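Local coordinates for uncharacterized protein (PDB 2EWR), which is uncharacterised but probably acts as a nucleotidyltransferase, being related to the aminoglycoside adenylyltransferases of the polymerase-beta-like superfamily, at residues A[27-32]-A[70-75]; A[34-39]-A[136-141]; A[58-63]-A[102-107]. All coordinates share one frame; numbering follows the deposited sequence.

The three contacts tie together parts of the chain far apart in sequence, within a nucleotidyltransferase-like domain. Contacts 2 and 3 lie deepest and have centres about 10 Å apart; strands 36-39 and 56-60 are neighbours in the central mixed sheet, and Val37 O and Gln59 N, one residue from each contact, come within 2.9 Å. Contact 1 is nearer the surface, about 15 Å from contact 2 and 13 Å from contact 3, centre to centre. It joins contact 2 where Leu29 CD1 packs on Trp36 CD2 at 3.6 Å, and shares helix 62-71 with contact 3. One ethanediol, probably from the crystallisation liquor like the others, bridges contacts 1 and 2 through Lys30 O and Lys136 O.

Contact 1 (A[27-32]-A[70-75]); sequences DRLKNE and RIFSEF. With EDO (1,2-ethanediol), chain E.
Arg28 reaches both a carboxylate and a backbone carbonyl, its one guanidinium joining helix 16-29 to the end of helix 62-71 and the 3-10 segment after it. It grips Glu74 end-on: Arg28 NH2 to Glu74 OE2 at 2.8 Å and Arg28 NH1 to Glu74 OE1 at 3.0 Å. Both oxygens lie near the guanidinium plane, but the carboxylate is turned 41° against it, and NH1 meets OE1 from above the carboxylate plane. Arg28 NH1 also donates to Ile71 O, at 2.9 Å in a more bent bond, while Phe75 CE2 lies over one guanidinium face.

The arm of Arg28 is apolar. Its CB rests against Phe72 CZ and Ile71 CG2, both 3.6 Å away, and a bend at chi2 (-149°) carries the chain across Ile71 to Glu74. Leu29 CG approaches the edge of the Phe72 ring, and Ile71 CD1 touches both Leu29 CD2 and Glu32 CG. Glu32 OE1 and Arg70 NH2 stay 4.2 Å apart, with two waters between, each donating to Glu32 and held only weakly by Arg70, which salt-bridges Glu67.

With three bonds on two nitrogens, the guanidinium is probably fixed in rotation, pinning Arg28 to the chain leaving helix 62-71.

Contact 2 (A[34-39]-A[136-141]); sequences VNWVVT and KIPVLS. With EDO (1,2-ethanediol), chain F; EDO (1,2-ethanediol), chain E.
Pro138 sets the CG-CD end of its ring on the face of the Trp36 indole, and this CH-pi contact is the apolar centre. Pro138 CG stands 3.7 Å from the centroid of the six-membered ring of Trp36, only 8° off the normal, and CD reaches CZ2 and CH2 over the same face. Trp36 CG sits between the backbone N and the carbonyl carbon (chi1 65°), which swings the indole across the proline.

Further along, small aliphatic groups take over. Val38 CG2, beside its own backbone N, meets Ile137 CG2 at 3.8 Å. Thr39 CG2 and Leu140 CD2 come together at 3.7 Å, the two side chains running alongside and pointing the same way.

The backbones meet at a single bridge. Val38 N donates to Pro138 O at 2.8 Å in an almost straight bond, whereas the return bond from Leu140 N to Val38 O is weak. Val139 CA adds a CA-H...O contact to that same Val38 oxygen. The strand axes diverge by 65°, consistent with the pairing stopping there. At the polar edge an ethanediol O2 receives Trp36 N and donates to Trp36 O, the latter at 2.7 Å.

Strand 36-39 forms the border of the five-stranded sheet, with Val37 and Thr39 bonded to strand 56-60, and its other side crosses the hairpin strand 135-140. Leu29 of helix 16-29 packs on Trp36, helix 40-46 meets Val38, Ile137 and Val139, and strand 127-132 pairs with Ile137 and Val139.

Contact 3 (A[58-63]-A[102-107]); sequences IQTDEE and VEIMGD. With EDO (1,2-ethanediol), chain C.
Ile58 and Ile104 lie side by side and point the same way from two parallel strands, with Ile58 CB 3.7 Å from Ile104 CD1 in the conformers modelled here. Together with the backbone pairing and Gly106, they make the tight part of the contact. In the same conformers Ile58 CG1 meets Val102 CG1 at 3.8 Å, and Ile68 of helix 62-71 packs on both isoleucines. The backbone bonds follow the parallel pattern: Ile58 N to Glu103 O at 2.8 Å, Met105 N to Ile58 O, Thr60 N to Met105 O and Asp107 N to Thr60 O. Close approach continues at Gly106, whose CA lies 3.3 Å from Thr60 O; a beta carbon there would run into Asp61 O. Thr60 CG2 packs against this glycine, while its OG1 bonds to Asn35 O.

Gln59 and the selenomethionine Met105 project from the other face. With CG anti to the backbone N (chi1 -179°) and the chain extended beyond, Gln59 passes Met105 O and carries NE2 to an ethanediol O2 3.1 Å away. Shortening Gln59 to an alanine is likely to leave the diol without its amide donor and to open a gap beside Val37 and Thr39, which pack on this side chain.

The far end is looser and wetter. Glu62 CB and Asp107 CB lie 4.2 Å apart. One water donates to both carboxylates, probably easing the repulsion between them; Asp107 also has a salt bridge to Arg109. Asp61 N-caps helix 62-71 through Gly64 N.

Strands 56-60 and 100-110 are parallel neighbours in the five-stranded mixed sheet, with helix 62-71 over Ile58 and Ile104, consistent with the nucleotidyltransferase fold of the family.

Contact 1 (A[27-32]-A[70-75])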
loop_
_atom_site.group_PDB
_atom_site.type_symbol
_atom_site.label_atom_id
_atom_site.label_comp_id
_atom_site.label_asym_id
_atom_site.label_seq_id
_atom_site.Cartn_x
_atom_site.Cartn_y
_atom_site.Cartn_z
ATOM N N ASP A 27 -11.961 -3.836 -9.325
ATOM C CA ASP A 27 -13.220 -3.606 -9.980
ATOM C C ASP A 27 -14.004 -2.473 -9.333
ATOM O O ASP A 27 -14.725 -1.741 -10.015
ATOM C CB ASP A 27 -14.049 -4.874 -10.049
ATOM C CG ASP A 27 -13.662 -5.763 -11.196
ATOM O OD1 ASP A 27 -12.886 -5.349 -12.105
ATOM O OD2 ASP A 27 -14.161 -6.934 -11.203
ATOM N N ARG A 28 -13.921 -2.351 -8.014
ATOM C CA ARG A 28 -14.619 -1.238 -7.344
ATOM C C ARG A 28 -13.930 0.108 -7.410
ATOM O O ARG A 28 -14.563 1.141 -7.189
ATOM C CB ARG A 28 -14.909 -1.589 -5.902
ATOM C CG ARG A 28 -15.934 -2.690 -5.784
ATOM C CD ARG A 28 -16.733 -2.540 -4.562
ATOM N NE ARG A 28 -17.708 -3.633 -4.471
ATOM C CZ ARG A 28 -18.428 -3.903 -3.381
ATOM N NH1 ARG A 28 -18.319 -3.165 -2.290
ATOM N NH2 ARG A 28 -19.276 -4.931 -3.407
ATOM N N LEU A 29 -12.598 0.130 -7.608
ATOM C CA LEU A 29 -11.879 1.390 -7.654
ATOM C C LEU A 29 -11.559 1.903 -9.054
ATOM O O LEU A 29 -11.254 3.102 -9.198
ATOM C CB LEU A 29 -10.566 1.274 -6.892
ATOM C CG LEU A 29 -10.744 1.132 -5.381
ATOM C CD1 LEU A 29 -9.380 1.007 -4.692
ATOM C CD2 LEU A 29 -11.536 2.299 -4.827
ATOM N N LYS A 30 -11.559 1.018 -10.053
ATOM C CA LYS A 30 -11.012 1.342 -11.380
ATOM C C LYS A 30 -11.730 2.503 -12.080
ATOM O O LYS A 30 -11.138 3.117 -12.950
ATOM C CB LYS A 30 -10.963 0.092 -12.253
ATOM C CG LYS A 30 -12.319 -0.413 -12.642
ATOM C CD LYS A 30 -12.247 -1.756 -13.276
ATOM C CE LYS A 30 -13.632 -2.280 -13.595
ATOM N NZ LYS A 30 -13.627 -3.687 -14.185
ATOM N N ASN A 31 -13.008 2.735 -11.773
ATOM C CA ASN A 31 -13.733 3.868 -12.358
ATOM C C ASN A 31 -14.196 4.904 -11.319
ATOM O O ASN A 31 -15.109 5.705 -11.556
ATOM C CB ASN A 31 -14.873 3.359 -13.203
ATOM C CG ASN A 31 -14.399 2.752 -14.476
ATOM O OD1 ASN A 31 -13.698 3.411 -15.239
ATOM N ND2 ASN A 31 -14.750 1.474 -14.719
ATOM N N GLU A 32 -13.539 4.889 -10.162
ATOM C CA GLU A 32 -13.771 5.869 -9.111
ATOM C C GLU A 32 -12.580 6.834 -9.009
ATOM O O GLU A 32 -11.430 6.471 -9.284
ATOM C CB GLU A 32 -13.991 5.173 -7.757
ATOM C CG GLU A 32 -15.205 4.266 -7.699
ATOM C CD GLU A 32 -16.529 5.013 -7.740
ATOM O OE1 GLU A 32 -16.583 6.178 -7.276
ATOM O OE2 GLU A 32 -17.516 4.437 -8.254
ATOM N N ARG A 70 -16.182 3.703 2.201
ATOM C CA ARG A 70 -17.551 3.765 1.687
ATOM C C ARG A 70 -17.747 2.739 0.562
ATOM O O ARG A 70 -18.768 2.003 0.498
ATOM C CB ARG A 70 -17.870 5.179 1.208
ATOM C CG ARG A 70 -19.275 5.317 0.668
ATOM C CD ARG A 70 -19.496 6.654 -0.021
ATOM N NE ARG A 70 -18.685 6.874 -1.223
ATOM C CZ ARG A 70 -18.871 6.284 -2.401
ATOM N NH1 ARG A 70 -19.829 5.395 -2.575
ATOM N NH2 ARG A 70 -18.072 6.587 -3.408
ATOM N N ILE A 71 -16.803 2.742 -0.369
ATOM C CA ILE A 71 -16.901 1.868 -1.553
ATOM C C ILE A 71 -16.946 0.397 -1.174
ATOM O O ILE A 71 -17.630 -0.399 -1.848
ATOM C CB ILE A 71 -15.765 2.173 -2.576
ATOM C CG1 ILE A 71 -16.003 3.584 -3.160
ATOM C CG2 ILE A 71 -15.678 1.094 -3.642
ATOM C CD1 ILE A 71 -14.779 4.175 -3.822
ATOM N N PHE A 72 -16.200 0.042 -0.118
ATOM C CA PHE A 72 -16.103 -1.334 0.362
ATOM C C PHE A 72 -16.822 -1.512 1.691
ATOM O O PHE A 72 -16.392 -2.288 2.553
ATOM C CB PHE A 72 -14.634 -1.716 0.506
ATOM C CG PHE A 72 -13.919 -1.783 -0.802
ATOM C CD1 PHE A 72 -13.940 -2.932 -1.545
ATOM C CD2 PHE A 72 -13.206 -0.700 -1.278
ATOM C CE1 PHE A 72 -13.287 -2.979 -2.786
ATOM C CE2 PHE A 72 -12.534 -0.757 -2.473
ATOM C CZ PHE A 72 -12.568 -1.872 -3.220
ATOM N N SER A 73 -17.924 -0.781 1.851
ATOM C CA SER A 73 -18.522 -0.658 3.162
ATOM C C SER A 73 -18.885 -2.001 3.813
ATOM O O SER A 73 -18.721 -2.135 5.046
ATOM C CB SER A 73 -19.717 0.296 3.139
ATOM O OG SER A 73 -20.807 -0.263 2.443
ATOM N N GLU A 74 -19.329 -2.987 3.026
ATOM C CA GLU A 74 -19.735 -4.279 3.602
ATOM C C GLU A 74 -18.601 -5.138 4.105
ATOM O O GLU A 74 -18.856 -6.142 4.762
ATOM C CB GLU A 74 -20.609 -5.118 2.659
ATOM C CG GLU A 74 -19.933 -5.712 1.449
ATOM C CD GLU A 74 -20.011 -4.854 0.189
ATOM O OE1 GLU A 74 -19.751 -3.649 0.300
ATOM O OE2 GLU A 74 -20.343 -5.413 -0.890
ATOM N N PHE A 75 -17.353 -4.769 3.798
ATOM C CA PHE A 75 -16.153 -5.499 4.135
ATOM C C PHE A 75 -15.342 -4.863 5.276
ATOM O O PHE A 75 -14.265 -5.338 5.606
ATOM C CB PHE A 75 -15.226 -5.567 2.933
ATOM C CG PHE A 75 -15.857 -6.214 1.711
ATOM C CD1 PHE A 75 -16.109 -7.568 1.701
ATOM C CD2 PHE A 75 -16.199 -5.464 0.594
ATOM C CE1 PHE A 75 -16.672 -8.171 0.615
ATOM C CE2 PHE A 75 -16.785 -6.092 -0.517
ATOM C CZ PHE A 75 -16.994 -7.449 -0.493
HETATM C C1 EDO E . -7.046 3.088 -12.149
HETATM O O1 EDO E . -8.268 2.675 -12.780
HETATM C C2 EDO E . -6.054 1.949 -11.940
HETATM O O2 EDO E . -4.887 2.147 -12.769
HETATM O O HOH W 1 -18.749 7.036 -6.481
HETATM O O HOH W 2 -19.597 4.611 -5.829
#

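Contact 2 (A[34-39]-A[136-141])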
loop_
_atom_site.group_PDB
_atom_site.type_symbol
_atom_site.label_atom_id
_atom_site.label_comp_id
_atom_site.label_asym_id
_atom_site.label_seq_id
_atom_site.Cartn_x
_atom_site.Cartn_y
_atom_site.Cartn_z
ATOM N N VAL A 34 -10.388 8.066 -7.081
ATOM C CA VAL A 34 -9.622 7.748 -5.850
ATOM C C VAL A 34 -8.149 7.602 -6.215
ATOM O O VAL A 34 -7.809 6.913 -7.204
ATOM C CB VAL A 34 -10.101 6.431 -5.228
ATOM C CG1 VAL A 34 -9.203 6.009 -4.034
ATOM C CG2 VAL A 34 -11.518 6.560 -4.751
ATOM N N ASN A 35 -7.310 8.302 -5.464
ATOM C CA ASN A 35 -5.858 8.273 -5.645
ATOM C C ASN A 35 -5.332 7.182 -4.753
ATOM O O ASN A 35 -5.290 7.378 -3.556
ATOM C CB ASN A 35 -5.322 9.631 -5.257
ATOM C CG ASN A 35 -3.846 9.690 -5.119
ATOM O OD1 ASN A 35 -3.101 8.886 -5.710
ATOM N ND2 ASN A 35 -3.390 10.651 -4.283
ATOM N N TRP A 36 -5.022 6.018 -5.318
ATOM C CA TRP A 36 -4.617 4.836 -4.533
ATOM C C TRP A 36 -3.411 4.159 -5.159
ATOM O O TRP A 36 -3.136 4.245 -6.392
ATOM C CB TRP A 36 -5.761 3.837 -4.375
ATOM C CG TRP A 36 -6.256 3.166 -5.629
ATOM C CD1 TRP A 36 -7.005 3.735 -6.635
ATOM C CD2 TRP A 36 -6.102 1.792 -6.004
ATOM N NE1 TRP A 36 -7.268 2.819 -7.618
ATOM C CE2 TRP A 36 -6.771 1.609 -7.245
ATOM C CE3 TRP A 36 -5.496 0.684 -5.402
ATOM C CZ2 TRP A 36 -6.806 0.380 -7.914
ATOM C CZ3 TRP A 36 -5.558 -0.540 -6.064
ATOM C CH2 TRP A 36 -6.219 -0.678 -7.298
ATOM N N VAL A 37 -2.694 3.450 -4.305
ATOM C CA VAL A 37 -1.580 2.666 -4.758
ATOM C C VAL A 37 -1.440 1.453 -3.872
ATOM O O VAL A 37 -1.599 1.548 -2.661
ATOM C CB VAL A 37 -0.276 3.520 -4.784
ATOM C CG1 VAL A 37 0.131 3.981 -3.416
ATOM C CG2 VAL A 37 0.828 2.780 -5.432
ATOM N N VAL A 38 -1.107 0.316 -4.466
ATOM C CA VAL A 38 -0.786 -0.851 -3.708
ATOM C C VAL A 38 0.679 -0.729 -3.240
ATOM O O VAL A 38 1.538 -0.311 -3.995
ATOM C CB VAL A 38 -0.968 -2.112 -4.551
ATOM C CG1 VAL A 38 -0.596 -3.359 -3.789
ATOM C CG2 VAL A 38 -2.401 -2.179 -5.068
ATOM N N THR A 39 0.930 -1.037 -1.969
ATOM C CA THR A 39 2.251 -0.975 -1.377
ATOM C C THR A 39 2.618 -2.270 -0.669
ATOM O O THR A 39 1.802 -3.184 -0.544
ATOM C CB THR A 39 2.367 0.196 -0.362
ATOM O OG1 THR A 39 1.701 -0.142 0.877
ATOM C CG2 THR A 39 1.728 1.480 -0.953
ATOM N N LYS A 136 -4.837 -2.730 -14.749
ATOM C CA LYS A 136 -3.707 -1.816 -14.652
ATOM C C LYS A 136 -3.628 -1.402 -13.169
ATOM O O LYS A 136 -4.426 -0.588 -12.682
ATOM C CB LYS A 136 -3.879 -0.598 -15.562
ATOM C CG LYS A 136 -2.694 0.295 -15.573
ATOM C CD LYS A 136 -2.986 1.582 -16.335
ATOM N N ILE A 137 -2.709 -2.004 -12.435
ATOM C CA ILE A 137 -2.646 -1.786 -10.982
ATOM C C ILE A 137 -1.618 -0.722 -10.623
ATOM O O ILE A 137 -0.446 -0.836 -11.029
ATOM C CB ILE A 137 -2.278 -3.109 -10.274
ATOM C CG1 ILE A 137 -3.258 -4.247 -10.639
ATOM C CG2 ILE A 137 -2.162 -2.919 -8.771
ATOM C CD1 ILE A 137 -4.694 -3.985 -10.240
ATOM N N PRO A 138 -2.016 0.288 -9.844
ATOM C CA PRO A 138 -1.043 1.259 -9.360
ATOM C C PRO A 138 -0.247 0.657 -8.217
ATOM O O PRO A 138 -0.830 0.112 -7.255
ATOM C CB PRO A 138 -1.909 2.436 -8.934
ATOM C CG PRO A 138 -3.192 1.776 -8.502
ATOM C CD PRO A 138 -3.382 0.590 -9.352
ATOM N N VAL A 139 1.082 0.741 -8.334
ATOM C CA VAL A 139 1.992 0.238 -7.318
ATOM C C VAL A 139 3.045 1.300 -7.007
ATOM O O VAL A 139 3.261 2.257 -7.745
ATOM C CB VAL A 139 2.690 -1.054 -7.776
ATOM C CG1 VAL A 139 1.659 -2.150 -8.041
ATOM C CG2 VAL A 139 3.552 -0.796 -9.065
ATOM N N LEU A 140 3.661 1.151 -5.841
ATOM C CA LEU A 140 4.589 2.174 -5.390
ATOM C C LEU A 140 6.011 1.847 -5.818
ATOM O O LEU A 140 6.452 0.703 -5.768
ATOM C CB LEU A 140 4.481 2.290 -3.870
ATOM C CG LEU A 140 5.149 3.468 -3.182
ATOM C CD1 LEU A 140 4.679 4.794 -3.717
ATOM C CD2 LEU A 140 4.852 3.375 -1.684
ATOM N N SER A 141 6.736 2.881 -6.209
ATOM C CA SER A 141 8.149 2.764 -6.541
ATOM C C SER A 141 8.917 1.903 -5.523
ATOM O O SER A 141 8.914 2.168 -4.310
ATOM C CB SER A 141 8.750 4.171 -6.580
ATOM O OG SER A 141 10.157 4.122 -6.606
HETATM C C1 EDO F . -4.676 5.004 -10.507
HETATM O O1 EDO F . -5.276 6.183 -10.998
HETATM C C2 EDO F . -5.138 4.946 -9.081
HETATM O O2 EDO F . -4.253 5.736 -8.343
HETATM C C1 EDO E . -7.046 3.088 -12.149
HETATM O O1 EDO E . -8.268 2.675 -12.780
HETATM C C2 EDO E . -6.054 1.949 -11.940
HETATM O O2 EDO E . -4.887 2.147 -12.769
#

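Contact 3 (A[58-63]-A[102-107])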
loop_
_atom_site.group_PDB
_atom_site.type_symbol
_atom_site.label_atom_id
_atom_site.label_comp_id
_atom_site.label_asym_id
_atom_site.label_seq_id
_atom_site.Cartn_x
_atom_site.Cartn_y
_atom_site.Cartn_z
ATOM N N ILE A 58 -3.030 -0.824 0.959
ATOM C CA ILE A 58 -3.396 0.231 0.045
ATOM C C ILE A 58 -3.109 1.574 0.702
ATOM O O ILE A 58 -3.595 1.873 1.801
ATOM C CB ILE A 58 -4.918 0.222 -0.279
ATOM C CG1 ILE A 58 -5.394 -1.140 -0.777
ATOM C CG2 ILE A 58 -5.244 1.351 -1.266
ATOM C CD1 ILE A 58 -4.658 -1.642 -1.983
ATOM N N GLN A 59 -2.310 2.384 0.019
ATOM C CA GLN A 59 -2.017 3.738 0.427
ATOM C C GLN A 59 -2.828 4.704 -0.434
ATOM O O GLN A 59 -2.989 4.494 -1.609
ATOM C CB GLN A 59 -0.509 4.018 0.379
ATOM C CG GLN A 59 -0.106 5.394 0.801
ATOM C CD GLN A 59 1.394 5.606 0.856
ATOM O OE1 GLN A 59 2.150 4.745 0.433
ATOM N NE2 GLN A 59 1.819 6.765 1.358
ATOM N N THR A 60 -3.297 5.779 0.186
ATOM C CA THR A 60 -4.152 6.725 -0.472
ATOM C C THR A 60 -3.977 8.087 0.206
ATOM O O THR A 60 -3.083 8.264 1.054
ATOM C CB THR A 60 -5.621 6.238 -0.454
ATOM O OG1 THR A 60 -6.465 7.129 -1.206
ATOM C CG2 THR A 60 -6.134 6.099 0.939
ATOM N N ASP A 61 -4.769 9.073 -0.189
ATOM C CA ASP A 61 -4.745 10.363 0.468
ATOM C C ASP A 61 -5.847 10.384 1.533
ATOM O O ASP A 61 -6.558 9.376 1.731
ATOM C CB ASP A 61 -4.856 11.504 -0.520
ATOM C CG ASP A 61 -5.998 11.390 -1.489
ATOM O OD1 ASP A 61 -6.963 10.650 -1.255
ATOM O OD2 ASP A 61 -5.909 12.106 -2.553
ATOM N N GLU A 62 -5.972 11.510 2.237
ATOM C CA GLU A 62 -6.929 11.527 3.382
ATOM C C GLU A 62 -8.351 11.224 2.902
ATOM O O GLU A 62 -8.999 10.306 3.391
ATOM C CB GLU A 62 -6.847 12.864 4.143
ATOM C CG GLU A 62 -7.836 12.962 5.280
ATOM C CD GLU A 62 -7.790 14.307 5.989
ATOM O OE1 GLU A 62 -6.852 15.074 5.747
ATOM O OE2 GLU A 62 -8.730 14.570 6.769
ATOM N N GLU A 63 -8.809 11.965 1.878
ATOM C CA GLU A 63 -10.128 11.786 1.319
ATOM C C GLU A 63 -10.345 10.360 0.779
ATOM O O GLU A 63 -11.400 9.761 0.928
ATOM C CB GLU A 63 -10.333 12.823 0.235
ATOM C CG GLU A 63 -10.563 14.175 0.863
ATOM N N VAL A 102 -7.176 -6.161 4.226
ATOM C CA VAL A 102 -6.765 -5.052 3.368
ATOM C C VAL A 102 -6.610 -3.829 4.283
ATOM O O VAL A 102 -7.591 -3.373 4.896
ATOM C CB VAL A 102 -7.794 -4.790 2.299
ATOM C CG1 VAL A 102 -7.264 -3.746 1.302
ATOM C CG2 VAL A 102 -8.170 -6.084 1.572
ATOM N N GLU A 103 -5.384 -3.351 4.387
ATOM C CA GLU A 103 -5.073 -2.202 5.243
ATOM C C GLU A 103 -5.149 -0.942 4.411
ATOM O O GLU A 103 -4.421 -0.815 3.407
ATOM C CB GLU A 103 -3.687 -2.362 5.858
ATOM C CG GLU A 103 -3.459 -3.725 6.528
ATOM C CD GLU A 103 -4.398 -3.981 7.663
ATOM O OE1 GLU A 103 -4.635 -3.045 8.429
ATOM O OE2 GLU A 103 -4.894 -5.113 7.793
ATOM N N ILE A 104 -5.987 -0.001 4.829
ATOM C CA ILE A 104 -6.208 1.261 4.131
ATOM C C ILE A 104 -5.525 2.360 4.926
ATOM O O ILE A 104 -5.894 2.587 6.084
ATOM C CB ILE A 104 -7.685 1.586 4.007
ATOM C CG1 ILE A 104 -8.436 0.419 3.342
ATOM C CG2 ILE A 104 -7.889 2.907 3.251
ATOM C CD1 ILE A 104 -7.847 -0.042 2.033
HETATM N N MSE A 105 -4.546 3.032 4.330
HETATM C CA MSE A 105 -3.825 4.111 5.054
HETATM C C MSE A 105 -3.756 5.366 4.208
HETATM O O MSE A 105 -3.138 5.362 3.139
HETATM C CB MSE A 105 -2.450 3.636 5.534
HETATM C CG MSE A 105 -2.552 2.499 6.530
HETATM SE SE MSE A 105 -0.745 1.985 7.106
HETATM C CE MSE A 105 -0.557 3.241 8.147
ATOM N N GLY A 106 -4.456 6.403 4.652
ATOM C CA GLY A 106 -4.538 7.681 3.938
ATOM C C GLY A 106 -3.623 8.745 4.527
ATOM O O GLY A 106 -3.518 8.862 5.754
ATOM N N ASP A 107 -2.937 9.472 3.659
ATOM C CA ASP A 107 -2.033 10.566 4.085
ATOM C C ASP A 107 -1.025 10.072 5.133
ATOM O O ASP A 107 -0.877 10.660 6.222
ATOM C CB ASP A 107 -2.815 11.773 4.563
ATOM C CG ASP A 107 -1.945 13.003 4.755
ATOM O OD1 ASP A 107 -0.853 13.089 4.145
ATOM O OD2 ASP A 107 -2.376 13.908 5.505
HETATM C C1 EDO C . 5.305 6.296 4.489
HETATM O O1 EDO C . 6.659 5.914 4.190
HETATM C C2 EDO C . 4.861 7.504 3.701
HETATM O O2 EDO C . 4.705 7.197 2.307
HETATM O O HOH W 3 -4.533 15.310 4.323
#